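Local coordinates for protein phosphonate monoester hydrolase (Ruegeria pomeroyi, PDB 4UPK) that is a hydrolase of the sulfatase family within the alkaline phosphatase clan, built round a large mixed beta sheet, at residues L476-Q484 with N491-L502. Sequence-based numbering, arbitrary orientation.
Sequences LPPMLFDHQ and NVAGDPAHAADL
Leu480 N and Ala493 N approach the flat amide of Asn491 from opposite faces and share its OD1. The first bond crosses between the segments (Leu480 N to Asn491 OD1, 3.0 Å), and the second closes an Asx turn. Here the end strand of a four-stranded antiparallel sheet, 479-482, is met along its outer edge by the loop that leads into helix 499-515, while strand 467-472 pairs with its other edge. Asn491 has CG anti to its own N (chi1 167°), which lays the amide alongside the backbone of Met479 and Leu480. Its ND2 donates to Glu276 O and to a water that also binds Pro478 O. Phe481 meets Asn491 obliquely, ring and amide planes 67° apart, with CE1 3.8 Å from Asn491 CA. A backbone bond, from Val492 N to Leu480 O (2.7 Å), also crosses between the segments, so Leu480 is gripped through both its N and its O. The type I turn Val492-Asp495 then swings the chain toward the helix, where His498 is the N-cap residue. One face of the His498 imidazole carries Val492 CG2, and Asp495 CB lies in plane at the edge. ND1 donates to Asp501 OD2, which lies close to the ring plane; NE2 has a weak bond to a water held by Asp482 OD2; Asp482 also forms a salt bridge with Arg466. Leu480 fills the angle between strand and helix, its CB 3.9 Å from Ala493 CB and its CD2 3.8 Å from His498 CB. Arg507 of the second subunit packs on Pro478 and Leu502, whose side chains cross at about a right angle, Leu502 CD1 resting 3.8 Å from Pro478 CG.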
ATOM      1  N   LEU A 476       9.753 -40.469  -2.887  1.00 21.74           N
ATOM      2  CA  LEU A 476       9.449 -41.459  -1.845  1.00 20.74           C
ATOM      3  C   LEU A 476       8.128 -42.118  -2.207  1.00 22.00           C
ATOM      4  O   LEU A 476       7.204 -41.410  -2.619  1.00 21.73           O
ATOM      5  CB  LEU A 476       9.336 -40.797  -0.468  1.00 20.65           C
ATOM      6  CG  LEU A 476      10.628 -40.345   0.195  1.00 26.89           C
ATOM      7  CD1 LEU A 476      10.320 -39.562   1.455  1.00 28.24           C
ATOM      8  CD2 LEU A 476      11.549 -41.540   0.526  1.00 30.81           C
ATOM      9  N   PRO A 477       8.000 -43.457  -2.090  1.00 16.61           N
ATOM     10  CA  PRO A 477       6.740 -44.101  -2.489  1.00 14.72           C
ATOM     11  C   PRO A 477       5.514 -43.746  -1.633  1.00 17.78           C
ATOM     12  O   PRO A 477       5.648 -43.348  -0.473  1.00 16.14           O
ATOM     13  CB  PRO A 477       7.070 -45.607  -2.427  1.00 16.31           C
ATOM     14  CG  PRO A 477       8.201 -45.718  -1.484  1.00 20.30           C
ATOM     15  CD  PRO A 477       9.006 -44.464  -1.669  1.00 17.11           C
ATOM     16  N   PRO A 478       4.284 -43.908  -2.189  1.00 14.08           N
ATOM     17  CA  PRO A 478       3.091 -43.631  -1.380  1.00 13.33           C
ATOM     18  C   PRO A 478       2.890 -44.615  -0.223  1.00 16.07           C
ATOM     19  O   PRO A 478       3.540 -45.668  -0.161  1.00 15.65           O
ATOM     20  CB  PRO A 478       1.942 -43.765  -2.390  1.00 14.90           C
ATOM     21  CG  PRO A 478       2.461 -44.617  -3.472  1.00 17.93           C
ATOM     22  CD  PRO A 478       3.927 -44.335  -3.561  1.00 13.78           C
ATOM     23  N   MET A 479       1.988 -44.258   0.696  1.00  9.45           N
ATOM     24  CA  MET A 479       1.561 -45.128   1.772  1.00  9.11           C
ATOM     25  C   MET A 479       0.084 -45.384   1.545  1.00 12.68           C
ATOM     26  O   MET A 479      -0.631 -44.514   1.062  1.00 11.90           O
ATOM     27  CB  MET A 479       1.771 -44.516   3.181  1.00 11.32           C
ATOM     28  CG  MET A 479       3.147 -43.971   3.423  1.00 13.87           C
ATOM     29  SD  MET A 479       3.406 -43.636   5.158  1.00 15.95           S
ATOM     30  CE  MET A 479       4.764 -42.505   5.101  1.00 11.78           C
ATOM     31  N   LEU A 480      -0.365 -46.570   1.869  1.00 11.46           N
ATOM     32  CA  LEU A 480      -1.774 -46.913   1.764  1.00 10.98           C
ATOM     33  C   LEU A 480      -2.187 -47.753   2.968  1.00 14.43           C
ATOM     34  O   LEU A 480      -1.616 -48.802   3.193  1.00 12.51           O
ATOM     35  CB  LEU A 480      -2.107 -47.589   0.443  1.00 10.60           C
ATOM     36  CG  LEU A 480      -3.607 -47.805   0.178  1.00 12.98           C
ATOM     37  CD1 LEU A 480      -4.314 -46.493  -0.068  1.00 11.25           C
ATOM     38  CD2 LEU A 480      -3.809 -48.783  -0.971  1.00 12.13           C
ATOM     39  N   PHE A 481      -3.155 -47.244   3.761  1.00 12.63           N
ATOM     40  CA  PHE A 481      -3.670 -47.901   4.951  1.00 12.68           C
ATOM     41  C   PHE A 481      -5.140 -48.250   4.751  1.00 16.55           C
ATOM     42  O   PHE A 481      -5.953 -47.373   4.509  1.00 14.32           O
ATOM     43  CB  PHE A 481      -3.445 -47.027   6.214  1.00 13.71           C
ATOM     44  CG  PHE A 481      -2.033 -46.488   6.349  1.00 14.20           C
ATOM     45  CD1 PHE A 481      -0.955 -47.350   6.538  1.00 16.43           C
ATOM     46  CD2 PHE A 481      -1.787 -45.122   6.316  1.00 15.57           C
ATOM     47  CE1 PHE A 481       0.349 -46.857   6.652  1.00 16.77           C
ATOM     48  CE2 PHE A 481      -0.482 -44.626   6.452  1.00 18.17           C
ATOM     49  CZ  PHE A 481       0.577 -45.497   6.625  1.00 15.69           C
ATOM     50  N   ASP A 482      -5.467 -49.542   4.818  1.00 15.56           N
ATOM     51  CA  ASP A 482      -6.820 -50.065   4.681  1.00 15.78           C
ATOM     52  C   ASP A 482      -7.470 -50.208   6.079  1.00 20.32           C
ATOM     53  O   ASP A 482      -7.034 -51.035   6.886  1.00 20.96           O
ATOM     54  CB  ASP A 482      -6.770 -51.415   3.940  1.00 17.67           C
ATOM     55  CG  ASP A 482      -8.105 -52.102   3.674  1.00 26.53           C
ATOM     56  OD1 ASP A 482      -9.172 -51.488   3.964  1.00 26.22           O
ATOM     57  OD2 ASP A 482      -8.087 -53.266   3.215  1.00 27.70           O
ATOM     58  N   HIS A 483      -8.519 -49.416   6.347  1.00 15.88           N
ATOM     59  CA  HIS A 483      -9.241 -49.456   7.611  1.00 17.07           C
ATOM     60  C   HIS A 483     -10.202 -50.657   7.773  1.00 21.58           C
ATOM     61  O   HIS A 483     -10.708 -50.893   8.869  1.00 20.53           O
ATOM     62  CB  HIS A 483      -9.826 -48.084   7.996  1.00 18.42           C
ATOM     63  CG  HIS A 483      -8.792 -46.983   8.031  1.00 22.39           C
ATOM     64  ND1 HIS A 483      -7.814 -46.925   9.029  1.00 24.78           N
ATOM     65  CD2 HIS A 483      -8.604 -45.944   7.181  1.00 24.71           C
ATOM     66  CE1 HIS A 483      -7.081 -45.857   8.754  1.00 24.40           C
ATOM     67  NE2 HIS A 483      -7.516 -45.234   7.648  1.00 24.75           N
ATOM     68  N   GLN A 484     -10.385 -51.452   6.703  1.00 19.68           N
ATOM     69  CA  GLN A 484     -11.151 -52.695   6.714  1.00 20.92           C
ATOM     70  C   GLN A 484     -10.185 -53.881   6.960  1.00 25.50           C
ATOM     71  O   GLN A 484     -10.629 -54.996   7.209  1.00 25.85           O
ATOM     72  CB  GLN A 484     -11.911 -52.880   5.396  1.00 22.62           C
ATOM     73  CG  GLN A 484     -13.344 -52.353   5.444  1.00 27.14           C
ATOM     74  CD  GLN A 484     -14.022 -52.381   4.097  1.00 29.12           C
ATOM     75  OE1 GLN A 484     -14.632 -51.395   3.688  1.00 24.93           O
ATOM     76  NE2 GLN A 484     -13.929 -53.495   3.370  1.00 15.25           N
ATOM     77  N   ASN A 491       1.414 -50.598   5.914  1.00 15.04           N
ATOM     78  CA  ASN A 491       1.425 -49.863   4.654  1.00 15.65           C
ATOM     79  C   ASN A 491       1.269 -50.926   3.540  1.00 21.82           C
ATOM     80  O   ASN A 491       2.167 -51.755   3.339  1.00 22.94           O
ATOM     81  CB  ASN A 491       2.711 -49.016   4.491  1.00 12.19           C
ATOM     82  CG  ASN A 491       2.951 -48.479   3.105  1.00 19.92           C
ATOM     83  OD1 ASN A 491       2.026 -48.342   2.301  1.00 15.79           O
ATOM     84  ND2 ASN A 491       4.200 -48.148   2.795  1.00 10.70           N
ATOM     85  N   VAL A 492       0.116 -50.905   2.842  1.00 17.00           N
ATOM     86  CA  VAL A 492      -0.213 -51.864   1.787  1.00 16.97           C
ATOM     87  C   VAL A 492      -0.037 -51.330   0.349  1.00 23.27           C
ATOM     88  O   VAL A 492      -0.495 -51.982  -0.588  1.00 24.55           O
ATOM     89  CB  VAL A 492      -1.591 -52.559   2.019  1.00 19.65           C
ATOM     90  CG1 VAL A 492      -1.591 -53.376   3.307  1.00 18.90           C
ATOM     91  CG2 VAL A 492      -2.747 -51.564   2.015  1.00 18.76           C
ATOM     92  N   ALA A 493       0.641 -50.170   0.168  1.00 19.70           N
ATOM     93  CA  ALA A 493       0.852 -49.552  -1.151  1.00 18.33           C
ATOM     94  C   ALA A 493       1.632 -50.410  -2.169  1.00 22.27           C
ATOM     95  O   ALA A 493       1.439 -50.247  -3.374  1.00 22.97           O
ATOM     96  CB  ALA A 493       1.480 -48.166  -1.006  1.00 18.38           C
ATOM     97  N   GLY A 494       2.504 -51.295  -1.694  1.00 18.61           N
ATOM     98  CA  GLY A 494       3.284 -52.176  -2.566  1.00 18.81           C
ATOM     99  C   GLY A 494       2.576 -53.470  -2.953  1.00 22.77           C
ATOM    100  O   GLY A 494       3.071 -54.220  -3.796  1.00 23.93           O
ATOM    101  N   ASP A 495       1.414 -53.742  -2.339  1.00 18.43           N
ATOM    102  CA  ASP A 495       0.615 -54.945  -2.601  1.00 19.22           C
ATOM    103  C   ASP A 495      -0.099 -54.824  -3.966  1.00 25.25           C
ATOM    104  O   ASP A 495      -0.898 -53.895  -4.148  1.00 24.59           O
ATOM    105  CB  ASP A 495      -0.385 -55.165  -1.455  1.00 20.61           C
ATOM    106  CG  ASP A 495      -1.106 -56.498  -1.402  1.00 31.47           C
ATOM    107  OD1 ASP A 495      -1.149 -57.201  -2.433  1.00 32.33           O
ATOM    108  OD2 ASP A 495      -1.678 -56.816  -0.343  1.00 40.75           O
ATOM    109  N   PRO A 496       0.162 -55.750  -4.928  1.00 22.30           N
ATOM    110  CA  PRO A 496      -0.501 -55.652  -6.252  1.00 22.26           C
ATOM    111  C   PRO A 496      -2.032 -55.676  -6.206  1.00 25.37           C
ATOM    112  O   PRO A 496      -2.686 -55.101  -7.077  1.00 25.47           O
ATOM    113  CB  PRO A 496       0.062 -56.861  -7.031  1.00 23.99           C
ATOM    114  CG  PRO A 496       1.302 -57.230  -6.312  1.00 28.72           C
ATOM    115  CD  PRO A 496       1.077 -56.908  -4.872  1.00 23.87           C
ATOM    116  N   ALA A 497      -2.595 -56.317  -5.167  1.00 20.60           N
ATOM    117  CA  ALA A 497      -4.026 -56.431  -4.939  1.00 20.14           C
ATOM    118  C   ALA A 497      -4.682 -55.061  -4.636  1.00 22.07           C
ATOM    119  O   ALA A 497      -5.905 -54.944  -4.750  1.00 21.67           O
ATOM    120  CB  ALA A 497      -4.292 -57.425  -3.807  1.00 21.55           C
ATOM    121  N   HIS A 498      -3.866 -54.039  -4.247  1.00 16.35           N
ATOM    122  CA  HIS A 498      -4.305 -52.676  -3.933  1.00 14.92           C
ATOM    123  C   HIS A 498      -3.883 -51.615  -4.964  1.00 18.44           C
ATOM    124  O   HIS A 498      -4.084 -50.429  -4.729  1.00 18.52           O
ATOM    125  CB  HIS A 498      -3.854 -52.273  -2.519  1.00 15.70           C
ATOM    126  CG  HIS A 498      -4.545 -53.018  -1.414  1.00 19.28           C
ATOM    127  ND1 HIS A 498      -5.893 -52.840  -1.149  1.00 21.43           N
ATOM    128  CD2 HIS A 498      -4.051 -53.929  -0.546  1.00 20.78           C
ATOM    129  CE1 HIS A 498      -6.172 -53.637  -0.128  1.00 20.45           C
ATOM    130  NE2 HIS A 498      -5.095 -54.309   0.271  1.00 20.78           N
ATOM    131  N   ALA A 499      -3.336 -52.032  -6.115  1.00 17.16           N
ATOM    132  CA  ALA A 499      -2.882 -51.129  -7.186  1.00 17.27           C
ATOM    133  C   ALA A 499      -4.013 -50.252  -7.777  1.00 19.50           C
ATOM    134  O   ALA A 499      -3.796 -49.065  -8.014  1.00 18.19           O
ATOM    135  CB  ALA A 499      -2.158 -51.912  -8.281  1.00 17.87           C
ATOM    136  N   ALA A 500      -5.212 -50.824  -7.968  1.00 16.67           N
ATOM    137  CA  ALA A 500      -6.382 -50.104  -8.466  1.00 17.02           C
ATOM    138  C   ALA A 500      -6.922 -49.104  -7.430  1.00 21.48           C
ATOM    139  O   ALA A 500      -7.341 -48.015  -7.825  1.00 21.96           O
ATOM    140  CB  ALA A 500      -7.466 -51.081  -8.898  1.00 18.20           C
ATOM    141  N   ASP A 501      -6.887 -49.451  -6.105  1.00 16.11           N
ATOM    142  CA  ASP A 501      -7.325 -48.558  -5.028  1.00 14.89           C
ATOM    143  C   ASP A 501      -6.377 -47.387  -4.932  1.00 18.03           C
ATOM    144  O   ASP A 501      -6.830 -46.246  -4.823  1.00 17.78           O
ATOM    145  CB  ASP A 501      -7.401 -49.279  -3.679  1.00 16.66           C
ATOM    146  CG  ASP A 501      -8.358 -50.451  -3.607  1.00 23.69           C
ATOM    147  OD1 ASP A 501      -9.547 -50.275  -3.956  1.00 23.45           O
ATOM    148  OD2 ASP A 501      -7.957 -51.501  -3.080  1.00 31.82           O
ATOM    149  N   LEU A 502      -5.050 -47.672  -5.013  1.00 15.76           N
ATOM    150  CA  LEU A 502      -3.947 -46.695  -4.983  1.00 14.13           C
ATOM    151  C   LEU A 502      -4.100 -45.667  -6.116  1.00 17.78           C
ATOM    152  O   LEU A 502      -4.034 -44.461  -5.857  1.00 17.73           O
ATOM    153  CB  LEU A 502      -2.584 -47.439  -5.078  1.00 13.23           C
ATOM    154  CG  LEU A 502      -1.285 -46.614  -4.989  1.00 15.96           C
ATOM    155  CD1 LEU A 502      -1.097 -46.029  -3.601  1.00 16.00           C
ATOM    156  CD2 LEU A 502      -0.087 -47.466  -5.349  1.00 14.54           C
TER
HETATM  157  O   HOH W   1       5.283 -47.669  -0.014  1.00 18.05           O
HETATM  158  O   HOH W   2      -5.813 -54.485   3.305  1.00 25.67           O